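Local coordinates for regulator of Ty1 transposition protein 107 (Saccharomyces cerevisiae, PDB 3T7K), which binds phosphorylated histone H2A through its C-terminal tandem BRCT repeats and takes part in DNA damage repair, at residues C[21-26]-C[46-51]; C[62-67]-C[89-94]; C[74-79]-C[158-163]; C[80-85]-C[128-133]. All coordinates share one frame; numbering follows the deposited sequence.

Contact 1 of 4, residues C[21-26]-C[46-51]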
loop_
_atom_site.group_PDB
_atom_site.type_symbol
_atom_site.label_atom_id
_atom_site.label_comp_id
_atom_site.label_asym_id
_atom_site.label_seq_id
_atom_site.Cartn_x
_atom_site.Cartn_y
_atom_site.Cartn_z
ATOM N N TYR C 21 6.487 2.114 -18.794
ATOM C CA TYR C 21 6.499 0.702 -18.405
ATOM C C TYR C 21 6.072 0.483 -16.957
ATOM O O TYR C 21 5.634 -0.600 -16.597
ATOM C CB TYR C 21 7.878 0.088 -18.647
ATOM C CG TYR C 21 8.205 -0.076 -20.098
ATOM C CD1 TYR C 21 7.716 -1.155 -20.820
ATOM C CD2 TYR C 21 8.988 0.855 -20.755
ATOM C CE1 TYR C 21 8.017 -1.301 -22.168
ATOM C CE2 TYR C 21 9.285 0.721 -22.088
ATOM C CZ TYR C 21 8.802 -0.344 -22.790
ATOM O OH TYR C 21 9.123 -0.473 -24.119
ATOM N N ASP C 22 6.200 1.518 -16.136
ATOM C CA ASP C 22 5.770 1.444 -14.743
ATOM C C ASP C 22 6.403 0.268 -13.970
ATOM O O ASP C 22 5.710 -0.513 -13.323
ATOM C CB ASP C 22 4.237 1.400 -14.644
ATOM C CG ASP C 22 3.772 1.454 -13.216
ATOM O OD1 ASP C 22 4.642 1.731 -12.352
ATOM O OD2 ASP C 22 2.589 1.168 -12.892
ATOM N N LEU C 23 7.727 0.173 -14.017
ATOM C CA LEU C 23 8.443 -0.903 -13.340
ATOM C C LEU C 23 9.203 -0.350 -12.153
ATOM O O LEU C 23 9.913 0.644 -12.268
ATOM C CB LEU C 23 9.423 -1.591 -14.304
ATOM C CG LEU C 23 8.781 -2.176 -15.559
ATOM C CD1 LEU C 23 9.818 -2.849 -16.406
ATOM C CD2 LEU C 23 7.680 -3.172 -15.196
ATOM N N LYS C 24 9.035 -0.988 -11.005
ATOM C CA LYS C 24 9.896 -0.733 -9.856
ATOM C C LYS C 24 10.603 -2.064 -9.592
ATOM O O LYS C 24 10.023 -2.967 -8.998
ATOM C CB LYS C 24 9.066 -0.272 -8.645
ATOM C CG LYS C 24 8.393 1.095 -8.831
ATOM C CD LYS C 24 7.175 1.243 -7.924
ATOM C CE LYS C 24 6.072 0.241 -8.290
ATOM N NZ LYS C 24 4.985 0.103 -7.246
ATOM N N ALA C 25 11.845 -2.181 -10.058
ATOM C CA ALA C 25 12.524 -3.471 -10.091
ATOM C C ALA C 25 13.764 -3.551 -9.191
ATOM O O ALA C 25 14.290 -2.528 -8.719
ATOM C CB ALA C 25 12.904 -3.820 -11.514
ATOM N N VAL C 26 14.214 -4.781 -8.950
ATOM C CA VAL C 26 15.578 -5.016 -8.544
ATOM C C VAL C 26 16.100 -6.000 -9.571
ATOM O O VAL C 26 15.311 -6.686 -10.197
ATOM C CB VAL C 26 15.693 -5.564 -7.093
ATOM C CG1 VAL C 26 15.090 -4.561 -6.114
ATOM C CG2 VAL C 26 15.004 -6.908 -6.968
ATOM N N LEU C 46 11.182 6.460 -18.898
ATOM C CA LEU C 46 10.272 5.456 -19.431
ATOM C C LEU C 46 9.523 4.731 -18.318
ATOM O O LEU C 46 8.925 3.683 -18.551
ATOM C CB LEU C 46 11.020 4.443 -20.306
ATOM C CG LEU C 46 11.742 5.022 -21.532
ATOM C CD1 LEU C 46 12.635 3.978 -22.206
ATOM C CD2 LEU C 46 10.759 5.548 -22.529
ATOM N N GLY C 47 9.541 5.295 -17.115
ATOM C CA GLY C 47 8.839 4.696 -15.996
ATOM C C GLY C 47 9.427 3.371 -15.536
ATOM O O GLY C 47 8.696 2.488 -15.092
ATOM N N ILE C 48 10.739 3.227 -15.670
ATOM C CA ILE C 48 11.458 2.095 -15.117
ATOM C C ILE C 48 12.475 2.613 -14.091
ATOM O O ILE C 48 13.373 3.415 -14.434
ATOM C CB ILE C 48 12.237 1.347 -16.202
ATOM C CG1 ILE C 48 11.310 0.882 -17.324
ATOM C CG2 ILE C 48 12.977 0.173 -15.595
ATOM C CD1 ILE C 48 12.050 0.287 -18.493
ATOM N N LYS C 49 12.328 2.155 -12.848
ATOM C CA LYS C 49 13.219 2.509 -11.740
ATOM C C LYS C 49 13.795 1.232 -11.168
ATOM O O LYS C 49 13.046 0.276 -10.911
ATOM C CB LYS C 49 12.448 3.252 -10.639
ATOM C CG LYS C 49 11.567 4.357 -11.175
ATOM C CD LYS C 49 11.295 5.445 -10.139
ATOM C CE LYS C 49 10.202 5.065 -9.159
ATOM N NZ LYS C 49 9.728 6.267 -8.414
ATOM N N ILE C 50 15.113 1.215 -10.979
ATOM C CA ILE C 50 15.813 0.042 -10.471
ATOM C C ILE C 50 16.491 0.349 -9.136
ATOM O O ILE C 50 17.395 1.186 -9.070
ATOM C CB ILE C 50 16.853 -0.448 -11.484
ATOM C CG1 ILE C 50 16.178 -0.640 -12.846
ATOM C CG2 ILE C 50 17.488 -1.734 -11.021
ATOM C CD1 ILE C 50 16.973 -1.494 -13.809
ATOM N N PHE C 51 16.033 -0.317 -8.078
ATOM C CA PHE C 51 16.563 -0.100 -6.737
ATOM C C PHE C 51 17.713 -1.050 -6.463
ATOM O O PHE C 51 17.809 -2.129 -7.067
ATOM C CB PHE C 51 15.462 -0.273 -5.693
ATOM C CG PHE C 51 14.274 0.597 -5.942
ATOM C CD1 PHE C 51 14.032 1.706 -5.155
ATOM C CD2 PHE C 51 13.411 0.327 -6.994
ATOM C CE1 PHE C 51 12.934 2.521 -5.402
ATOM C CE2 PHE C 51 12.319 1.143 -7.242
ATOM C CZ PHE C 51 12.081 2.232 -6.441
#
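Tyr21 lies alongside Ile48, CB to CG1 3.8 Å, while Ile48 CD1 meets the Tyr21 ring atom CD2, also at 3.8 Å; with Phe51 and Leu23, Tyr21 buries much of the shared surface. The carbonyl oxygen of Leu46 lies at the edge of the Tyr21 ring and also accepts the backbone N-H of Tyr21, N to O 2.9 Å. The phenol hydroxyl looks elsewhere, bonding to the carbonyl of Ile111. Leu23 lies beside the same isoleucine, its CD1 4.1 Å from Ile48 CG1. With CG1 anti to its carbonyl carbon (chi1 -57°), Ile48 turns that branch toward both neighbours; an alanine here would probably open a gap beside Tyr21 and Leu23 and strip apolar cover from Phe91 and Leu95 of helix 90-99. At the far end the Phe51 ring sets its edge in plane against Ala25 O, CD2 to O 3.4 Å, while Phe51 CE2 approaches Lys24 CB at 3.8 Å. The parallel register shows in the alternating ladder: Leu23 N to Gly47 O, Lys49 N to Leu23 O, Ala25 N to Lys49 O (2.9 Å, 173° at the hydrogen) and Phe51 N to Ala25 O. The axes of 23-26 and 48-50 run 25° apart. Gly47, at positive phi, is the C-prime residue of a Schellman motif closing helix 37-45. Paired in parallel before and after that helix, strands 23-27 and 48-50 make with it a beta-alpha-beta unit, part of the parallel sheet of a BRCT fold.

Contact 2 of 4, residues C[62-67]-C[89-94]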
loop_
_atom_site.group_PDB
_atom_site.type_symbol
_atom_site.label_atom_id
_atom_site.label_comp_id
_atom_site.label_asym_id
_atom_site.label_seq_id
_atom_site.Cartn_x
_atom_site.Cartn_y
_atom_site.Cartn_z
ATOM N N CYS C 62 8.640 -5.773 -9.801
ATOM C CA CYS C 62 9.344 -6.404 -10.901
ATOM C C CYS C 62 10.692 -6.963 -10.480
ATOM O O CYS C 62 11.352 -6.440 -9.587
ATOM C CB CYS C 62 9.539 -5.372 -12.020
ATOM S SG CYS C 62 10.412 -5.969 -13.475
ATOM N N ILE C 63 11.116 -8.027 -11.143
ATOM C CA ILE C 63 12.455 -8.544 -10.935
ATOM C C ILE C 63 13.070 -8.875 -12.272
ATOM O O ILE C 63 12.425 -9.484 -13.111
ATOM C CB ILE C 63 12.459 -9.813 -10.041
ATOM C CG1 ILE C 63 13.855 -10.426 -10.014
ATOM C CG2 ILE C 63 11.477 -10.846 -10.549
ATOM C CD1 ILE C 63 14.496 -10.372 -8.655
ATOM N N PHE C 64 14.305 -8.433 -12.477
ATOM C CA PHE C 64 15.077 -8.818 -13.650
ATOM C C PHE C 64 16.065 -9.901 -13.257
ATOM O O PHE C 64 16.838 -9.724 -12.324
ATOM C CB PHE C 64 15.841 -7.618 -14.209
ATOM C CG PHE C 64 14.946 -6.551 -14.803
ATOM C CD1 PHE C 64 14.389 -6.717 -16.058
ATOM C CD2 PHE C 64 14.662 -5.397 -14.095
ATOM C CE1 PHE C 64 13.558 -5.738 -16.603
ATOM C CE2 PHE C 64 13.833 -4.421 -14.631
ATOM C CZ PHE C 64 13.279 -4.598 -15.884
ATOM N N ALA C 65 16.035 -11.016 -13.977
ATOM C CA ALA C 65 16.935 -12.130 -13.715
ATOM C C ALA C 65 16.995 -12.988 -14.958
ATOM O O ALA C 65 15.999 -13.144 -15.657
ATOM C CB ALA C 65 16.445 -12.965 -12.513
ATOM N N PRO C 66 18.174 -13.548 -15.243
ATOM C CA PRO C 66 18.372 -14.456 -16.380
ATOM C C PRO C 66 17.573 -15.743 -16.244
ATOM O O PRO C 66 17.198 -16.328 -17.262
ATOM C CB PRO C 66 19.879 -14.739 -16.350
ATOM C CG PRO C 66 20.318 -14.361 -14.973
ATOM C CD PRO C 66 19.435 -13.227 -14.560
ATOM N N LYS C 67 17.303 -16.172 -15.010
ATOM C CA LYS C 67 16.545 -17.406 -14.761
ATOM C C LYS C 67 16.114 -17.475 -13.304
ATOM O O LYS C 67 16.553 -16.676 -12.480
ATOM C CB LYS C 67 17.387 -18.649 -15.095
ATOM C CG LYS C 67 18.692 -18.732 -14.304
ATOM C CD LYS C 67 19.505 -19.985 -14.638
ATOM C CE LYS C 67 18.843 -21.255 -14.107
ATOM N NZ LYS C 67 19.787 -22.415 -14.105
ATOM N N PRO C 89 16.870 -10.013 -18.383
ATOM C CA PRO C 89 17.592 -8.754 -18.566
ATOM C C PRO C 89 17.551 -8.293 -20.025
ATOM O O PRO C 89 17.705 -7.112 -20.296
ATOM C CB PRO C 89 19.028 -9.110 -18.138
ATOM C CG PRO C 89 19.111 -10.599 -18.292
ATOM C CD PRO C 89 17.753 -11.102 -17.927
ATOM N N GLU C 90 17.347 -9.222 -20.947
ATOM C CA GLU C 90 17.241 -8.895 -22.368
ATOM C C GLU C 90 16.211 -7.775 -22.636
ATOM O O GLU C 90 16.311 -7.045 -23.630
ATOM C CB GLU C 90 16.879 -10.153 -23.163
ATOM C CG GLU C 90 18.051 -11.072 -23.497
ATOM C CD GLU C 90 18.490 -11.975 -22.335
ATOM O OE1 GLU C 90 18.095 -11.726 -21.170
ATOM O OE2 GLU C 90 19.246 -12.941 -22.597
ATOM N N PHE C 91 15.220 -7.648 -21.758
ATOM C CA PHE C 91 14.246 -6.569 -21.874
ATOM C C PHE C 91 14.940 -5.216 -21.863
ATOM O O PHE C 91 14.804 -4.430 -22.801
ATOM C CB PHE C 91 13.215 -6.615 -20.752
ATOM C CG PHE C 91 12.325 -5.399 -20.706
ATOM C CD1 PHE C 91 11.206 -5.311 -21.522
ATOM C CD2 PHE C 91 12.608 -4.348 -19.855
ATOM C CE1 PHE C 91 10.385 -4.187 -21.486
ATOM C CE2 PHE C 91 11.800 -3.222 -19.813
ATOM C CZ PHE C 91 10.687 -3.141 -20.635
ATOM N N ILE C 92 15.658 -4.942 -20.780
ATOM C CA ILE C 92 16.389 -3.695 -20.634
ATOM C C ILE C 92 17.429 -3.546 -21.746
ATOM O O ILE C 92 17.693 -2.444 -22.244
ATOM C CB ILE C 92 17.096 -3.628 -19.273
ATOM C CG1 ILE C 92 16.080 -3.696 -18.139
ATOM C CG2 ILE C 92 17.912 -2.362 -19.159
ATOM C CD1 ILE C 92 15.312 -2.421 -17.950
ATOM N N ILE C 93 18.019 -4.665 -22.140
ATOM C CA ILE C 93 19.048 -4.626 -23.169
ATOM C C ILE C 93 18.422 -4.211 -24.502
ATOM O O ILE C 93 18.848 -3.243 -25.117
ATOM C CB ILE C 93 19.800 -5.976 -23.286
ATOM C CG1 ILE C 93 20.673 -6.211 -22.048
ATOM C CG2 ILE C 93 20.683 -5.997 -24.522
ATOM C CD1 ILE C 93 21.422 -7.525 -22.083
ATOM N N ASP C 94 17.406 -4.945 -24.939
ATOM C CA ASP C 94 16.711 -4.618 -26.181
ATOM C C ASP C 94 16.160 -3.204 -26.162
ATOM O O ASP C 94 16.191 -2.500 -27.174
ATOM C CB ASP C 94 15.580 -5.603 -26.435
ATOM C CG ASP C 94 16.088 -6.981 -26.769
ATOM O OD1 ASP C 94 17.320 -7.112 -26.941
ATOM O OD2 ASP C 94 15.263 -7.920 -26.872
#
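Phe64 offers one face of its ring to Ile92 and its edge to Phe91, and this aromatic cluster is the tight part of the contact. CG1 of Ile92 stands 3.9 Å from the centroid of the Phe64 ring and only 24° off the normal, which qualifies as a CH-pi approach, although it is shifted toward the rim. The isoleucine also extends across the ring: its second torsion (chi2 -75°) folds CD1 over so that this methyl lies 3.6 Å from Phe64 CZ. On the opposite face of the ring sits the sulfur of Cys62, from the same strand, so the phenyl is layered between a sulfur and an aliphatic branch. Phe91 comes in from the rim instead, its CD2 3.7 Å from Phe64 CE1 and near the plane of that ring, and its own ring makes an edge-to-face pair with Tyr21. The arrangement is that of the BRCT alpha/beta fold, in which helix 90-99 covers one face of the parallel sheet, here meeting strand 62-64 through Phe64. Helix 72-77 touches Ile63 and Ala65, whose side chains serve the other face. Past the end of strand 62-64 the packing thins. Pro89 has much of its surface covered, yet it is partly exposed and meets mainly backbone: Pro89 CD is 3.5 Å from the carbonyl oxygen of Ala65. The two prolines approach less closely, with CD of Pro66 4.3 Å from CD of Pro89, and Pro66 is itself partly open to solvent.

Contact 3 of 4, residues C[74-79]-C[158-163]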
loop_
_atom_site.group_PDB
_atom_site.type_symbol
_atom_site.label_atom_id
_atom_site.label_comp_id
_atom_site.label_asym_id
_atom_site.label_seq_id
_atom_site.Cartn_x
_atom_site.Cartn_y
_atom_site.Cartn_z
ATOM N N PHE C 74 15.836 -12.808 -5.593
ATOM C CA PHE C 74 14.837 -13.598 -6.283
ATOM C C PHE C 74 13.785 -14.152 -5.324
ATOM O O PHE C 74 12.599 -14.043 -5.588
ATOM C CB PHE C 74 15.450 -14.734 -7.099
ATOM C CG PHE C 74 14.556 -15.201 -8.200
ATOM C CD1 PHE C 74 14.621 -14.614 -9.458
ATOM C CD2 PHE C 74 13.589 -16.164 -7.964
ATOM C CE1 PHE C 74 13.772 -15.012 -10.477
ATOM C CE2 PHE C 74 12.737 -16.570 -8.981
ATOM C CZ PHE C 74 12.831 -15.987 -10.244
ATOM N N LEU C 75 14.217 -14.745 -4.212
ATOM C CA LEU C 75 13.261 -15.362 -3.296
ATOM C C LEU C 75 12.340 -14.310 -2.711
ATOM O O LEU C 75 11.138 -14.548 -2.515
ATOM C CB LEU C 75 13.993 -16.103 -2.172
ATOM C CG LEU C 75 14.818 -17.298 -2.647
ATOM C CD1 LEU C 75 15.697 -17.830 -1.511
ATOM C CD2 LEU C 75 13.909 -18.373 -3.181
ATOM N N LYS C 76 12.903 -13.143 -2.423
ATOM C CA LYS C 76 12.105 -12.059 -1.855
ATOM C C LYS C 76 11.149 -11.473 -2.880
ATOM O O LYS C 76 10.058 -11.018 -2.530
ATOM C CB LYS C 76 12.981 -10.947 -1.289
ATOM C CG LYS C 76 13.406 -11.144 0.166
ATOM C CD LYS C 76 14.400 -10.053 0.565
ATOM C CE LYS C 76 14.791 -10.141 2.028
ATOM N NZ LYS C 76 15.759 -9.062 2.377
ATOM N N SER C 77 11.561 -11.462 -4.147
ATOM C CA SER C 77 10.690 -10.897 -5.172
ATOM C C SER C 77 9.362 -11.652 -5.159
ATOM O O SER C 77 8.326 -11.117 -5.564
ATOM C CB SER C 77 11.334 -10.980 -6.550
ATOM O OG SER C 77 11.153 -12.260 -7.118
ATOM N N LEU C 78 9.385 -12.894 -4.676
ATOM C CA LEU C 78 8.156 -13.686 -4.623
ATOM C C LEU C 78 7.232 -13.284 -3.474
ATOM O O LEU C 78 6.150 -13.853 -3.313
ATOM C CB LEU C 78 8.456 -15.191 -4.614
ATOM C CG LEU C 78 8.883 -15.649 -6.013
ATOM C CD1 LEU C 78 9.621 -16.976 -5.979
ATOM C CD2 LEU C 78 7.662 -15.716 -6.947
ATOM N N SER C 79 7.647 -12.295 -2.688
ATOM C CA SER C 79 6.730 -11.677 -1.736
ATOM C C SER C 79 6.459 -10.208 -2.061
ATOM O O SER C 79 6.115 -9.434 -1.170
ATOM C CB SER C 79 7.263 -11.763 -0.310
ATOM O OG SER C 79 8.492 -11.070 -0.239
ATOM N N GLY C 158 17.011 -15.571 7.535
ATOM C CA GLY C 158 15.988 -15.008 8.394
ATOM C C GLY C 158 15.169 -13.950 7.682
ATOM O O GLY C 158 13.949 -13.898 7.818
ATOM N N SER C 159 15.851 -13.101 6.920
ATOM C CA SER C 159 15.207 -11.981 6.257
ATOM C C SER C 159 14.266 -12.489 5.174
ATOM O O SER C 159 13.140 -12.011 5.062
ATOM C CB SER C 159 16.254 -11.030 5.669
ATOM O OG SER C 159 15.631 -9.864 5.153
ATOM N N VAL C 160 14.719 -13.478 4.403
ATOM C CA VAL C 160 13.881 -14.138 3.402
ATOM C C VAL C 160 12.615 -14.762 4.010
ATOM O O VAL C 160 11.494 -14.566 3.517
ATOM C CB VAL C 160 14.671 -15.231 2.664
ATOM C CG1 VAL C 160 13.739 -16.118 1.878
ATOM C CG2 VAL C 160 15.730 -14.608 1.760
ATOM N N LEU C 161 12.791 -15.505 5.098
ATOM C CA LEU C 161 11.667 -16.192 5.732
ATOM C C LEU C 161 10.662 -15.209 6.312
ATOM O O LEU C 161 9.462 -15.457 6.313
ATOM C CB LEU C 161 12.165 -17.123 6.845
ATOM C CG LEU C 161 12.984 -18.351 6.422
ATOM C CD1 LEU C 161 13.477 -19.156 7.646
ATOM C CD2 LEU C 161 12.168 -19.239 5.507
ATOM N N LYS C 162 11.151 -14.105 6.851
ATOM C CA LYS C 162 10.244 -13.133 7.429
ATOM C C LYS C 162 9.520 -12.414 6.294
ATOM O O LYS C 162 8.349 -12.037 6.431
ATOM C CB LYS C 162 10.997 -12.152 8.330
ATOM C CG LYS C 162 11.406 -12.752 9.663
ATOM C CD LYS C 162 12.227 -11.771 10.496
ATOM C CE LYS C 162 13.684 -11.745 10.050
ATOM N NZ LYS C 162 14.515 -10.839 10.899
ATOM N N ALA C 163 10.195 -12.253 5.159
ATOM C CA ALA C 163 9.534 -11.622 4.009
ATOM C C ALA C 163 8.353 -12.474 3.594
ATOM O O ALA C 163 7.418 -11.980 2.975
ATOM C CB ALA C 163 10.503 -11.431 2.835
#
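Lys76 supplies the polar link to the helix of Ser159: its ammonium NZ donates to Ser159 OG at 2.9 Å. Beyond CG the lysine chain is fully extended, with chi2 to chi4 all near 180°, and this length carries the charge across to the serine hydroxyl. The stronger polar partner of NZ is the carboxylate of Glu72, one helical turn earlier, so Ser159 joins an existing salt bridge. A second polar feature stays on one side: Lys76 O accepts both Ser79 N and Ser79 OG, the hydroxyl arriving at 2.8 Å in the carbonyl plane, on a lone pair. That bond fixes the rotation of Ser79, whose CB then lies 3.3 Å from Ala163 O.

The apolar contacts are looser. The CG methylene of Lys76 rests 4.0 Å from the methyl of Ala163, and Leu75 CB meets Val160 CG1 at 4.1 Å. The backbones come closest at Lys76 and Val160, CA to CA 5.9 Å, and next at Ser79 and Ala163, CA to CA 6.4 Å.

Leu75 also packs on an apolar side chain of the bound peptide, and its carbonyl is bonded by NE2 of His164. Helices 72-77 and 154-163 belong to different BRCT repeats, and Ile236 and Phe237 of helix 229-237 touch Val160 and Leu75 respectively; this three-helix interface between the two sheets is the classic tandem-BRCT packing.

Contact 4 of 4, residues C[80-85]-C[128-133]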
loop_
_atom_site.group_PDB
_atom_site.type_symbol
_atom_site.label_atom_id
_atom_site.label_comp_id
_atom_site.label_asym_id
_atom_site.label_seq_id
_atom_site.Cartn_x
_atom_site.Cartn_y
_atom_site.Cartn_z
ATOM N N PHE C 80 6.619 -9.817 -3.322
ATOM C CA PHE C 80 6.196 -8.482 -3.711
ATOM C C PHE C 80 4.665 -8.414 -3.649
ATOM O O PHE C 80 3.983 -9.447 -3.688
ATOM C CB PHE C 80 6.722 -8.126 -5.102
ATOM C CG PHE C 80 8.198 -7.851 -5.143
ATOM C CD1 PHE C 80 8.955 -7.873 -3.986
ATOM C CD2 PHE C 80 8.825 -7.555 -6.337
ATOM C CE1 PHE C 80 10.324 -7.620 -4.025
ATOM C CE2 PHE C 80 10.181 -7.300 -6.393
ATOM C CZ PHE C 80 10.936 -7.332 -5.227
ATOM N N GLU C 81 4.124 -7.203 -3.560
ATOM C CA GLU C 81 2.704 -7.014 -3.288
ATOM C C GLU C 81 1.983 -6.104 -4.298
ATOM O O GLU C 81 1.619 -4.968 -3.979
ATOM C CB GLU C 81 2.551 -6.460 -1.876
ATOM C CG GLU C 81 3.119 -7.409 -0.802
ATOM C CD GLU C 81 3.163 -6.774 0.581
ATOM O OE1 GLU C 81 2.588 -5.673 0.753
ATOM O OE2 GLU C 81 3.779 -7.370 1.491
ATOM N N PRO C 82 1.758 -6.606 -5.519
ATOM C CA PRO C 82 2.162 -7.943 -5.946
ATOM C C PRO C 82 3.411 -7.901 -6.801
ATOM O O PRO C 82 3.884 -6.817 -7.163
ATOM C CB PRO C 82 0.989 -8.370 -6.820
ATOM C CG PRO C 82 0.602 -7.061 -7.521
ATOM C CD PRO C 82 0.884 -5.953 -6.516
ATOM N N LEU C 83 3.926 -9.078 -7.144
ATOM C CA LEU C 83 4.922 -9.174 -8.195
ATOM C C LEU C 83 4.143 -9.141 -9.487
ATOM O O LEU C 83 3.187 -9.883 -9.642
ATOM C CB LEU C 83 5.704 -10.482 -8.115
ATOM C CG LEU C 83 6.688 -10.726 -9.264
ATOM C CD1 LEU C 83 7.864 -9.742 -9.221
ATOM C CD2 LEU C 83 7.195 -12.157 -9.236
ATOM N N LYS C 84 4.536 -8.274 -10.411
ATOM C CA LYS C 84 3.784 -8.132 -11.650
ATOM C C LYS C 84 4.566 -8.661 -12.827
ATOM O O LYS C 84 4.001 -9.184 -13.778
ATOM C CB LYS C 84 3.434 -6.658 -11.879
ATOM C CG LYS C 84 2.389 -6.151 -10.907
ATOM C CD LYS C 84 2.018 -4.695 -11.130
ATOM C CE LYS C 84 0.985 -4.266 -10.093
ATOM N NZ LYS C 84 0.640 -2.816 -10.179
ATOM N N PHE C 85 5.881 -8.514 -12.764
ATOM C CA PHE C 85 6.715 -8.911 -13.873
ATOM C C PHE C 85 7.982 -9.579 -13.375
ATOM O O PHE C 85 8.589 -9.137 -12.414
ATOM C CB PHE C 85 7.077 -7.697 -14.720
ATOM C CG PHE C 85 5.895 -7.023 -15.363
ATOM C CD1 PHE C 85 5.335 -7.533 -16.525
ATOM C CD2 PHE C 85 5.366 -5.867 -14.820
ATOM C CE1 PHE C 85 4.259 -6.894 -17.126
ATOM C CE2 PHE C 85 4.292 -5.220 -15.419
ATOM C CZ PHE C 85 3.739 -5.736 -16.568
ATOM N N LYS C 128 -0.230 -15.664 -7.341
ATOM C CA LYS C 128 -0.260 -15.946 -5.909
ATOM C C LYS C 128 0.317 -14.821 -5.051
ATOM O O LYS C 128 0.031 -14.744 -3.854
ATOM C CB LYS C 128 0.486 -17.246 -5.606
ATOM C CG LYS C 128 -0.162 -18.485 -6.194
ATOM C CD LYS C 128 0.878 -19.593 -6.318
ATOM C CE LYS C 128 0.467 -20.858 -5.584
ATOM N NZ LYS C 128 -0.605 -21.587 -6.314
ATOM N N THR C 129 1.143 -13.959 -5.636
ATOM C CA THR C 129 1.651 -12.808 -4.887
ATOM C C THR C 129 0.577 -11.750 -4.576
ATOM O O THR C 129 0.807 -10.835 -3.780
ATOM C CB THR C 129 2.862 -12.140 -5.572
ATOM O OG1 THR C 129 2.473 -11.568 -6.836
ATOM C CG2 THR C 129 3.953 -13.159 -5.794
ATOM N N LYS C 130 -0.594 -11.892 -5.184
ATOM C CA LYS C 130 -1.720 -11.001 -4.903
ATOM C C LYS C 130 -2.511 -11.512 -3.700
ATOM O O LYS C 130 -3.265 -10.767 -3.072
ATOM C CB LYS C 130 -2.640 -10.875 -6.133
ATOM C CG LYS C 130 -1.992 -10.188 -7.317
ATOM C CD LYS C 130 -2.972 -9.981 -8.489
ATOM C CE LYS C 130 -3.170 -11.285 -9.256
ATOM N NZ LYS C 130 -4.222 -11.213 -10.324
ATOM N N LEU C 131 -2.337 -12.786 -3.366
ATOM C CA LEU C 131 -3.031 -13.334 -2.211
ATOM C C LEU C 131 -2.788 -12.439 -1.011
ATOM O O LEU C 131 -1.721 -11.838 -0.878
ATOM C CB LEU C 131 -2.578 -14.754 -1.925
ATOM C CG LEU C 131 -2.992 -15.744 -3.011
ATOM C CD1 LEU C 131 -2.291 -17.090 -2.802
ATOM C CD2 LEU C 131 -4.510 -15.907 -3.023
ATOM N N PRO C 132 -3.795 -12.323 -0.150
ATOM C CA PRO C 132 -3.755 -11.468 1.039
ATOM C C PRO C 132 -2.933 -12.091 2.172
ATOM O O PRO C 132 -2.865 -11.515 3.259
ATOM C CB PRO C 132 -5.228 -11.385 1.444
ATOM C CG PRO C 132 -5.805 -12.647 0.940
ATOM C CD PRO C 132 -5.126 -12.911 -0.358
ATOM N N THR C 133 -2.310 -13.239 1.908
ATOM C CA THR C 133 -1.466 -13.898 2.895
ATOM C C THR C 133 -0.100 -14.193 2.297
ATOM O O THR C 133 0.063 -14.183 1.071
ATOM C CB THR C 133 -2.089 -15.228 3.363
ATOM O OG1 THR C 133 -2.302 -16.080 2.227
ATOM C CG2 THR C 133 -3.417 -14.975 4.041
#
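The hydroxyl oxygen of Thr129 is held from two directions: it accepts the amide of Leu83, N to OG1 2.9 Å, and bonds to the carbonyl of Ile126 in the preceding helix. The first of these bonds is somewhat bent, with 144° at the hydrogen. Thr129 chi1 (65°) sets OG1 between its own backbone N and carbonyl carbon, which aims the oxygen at Leu83 while CG2 lies alongside Leu83 CB at 4.0 Å. Thr129 CB in turn sits 3.5 Å from Phe80 O, so backbone atoms from both sides of Pro82 touch this side chain. A valine in its place would probably leave the Leu83 amide without its acceptor and the Ile126 carbonyl without its hydroxyl.

The residues that touch lie in loops. Residues 80-85 connect helix 72-77 to strand 85-87, the edge strand of the four-stranded BRCT sheet, whereas 128-133 lies on the path leading toward the second, five-stranded sheet, and Lys128 to Leu131 form a type I beta turn. A cis peptide precedes Pro82, whose ring meets the turn: Pro82 CB lies 3.5 Å from Lys130 CG and the same distance from Thr129 OG1, with the proline and lysine side chains crossing at a slant. Glu81 points away, and its carboxylate makes salt bridges to Lys134 and Lys59. Lys130 is partly exposed and also packs on Phe114 of the second subunit.

In the fold
Contacts 1 and 2 belong to one parallel sheet, their centres 11 Å apart: strand 23-27 serves the first and its neighbour 62-64 the second, and Ala25 CB lies 3.3 Å from Phe64 CE2. Contact 2 reaches contact 4 through the next strand, where Ile63 N and Phe85 O are 3.0 Å apart, a probable hydrogen bond. Contact 3 joins the two BRCT repeats, and contact 4, its centre 12 Å away, is nested within the loop it closes; Leu78 O touches Thr129 CG2 at 3.4 Å. Of the four, contact 3 lies close to the chain's centre, about 3 Å away, and there Leu75 meets the bound peptide.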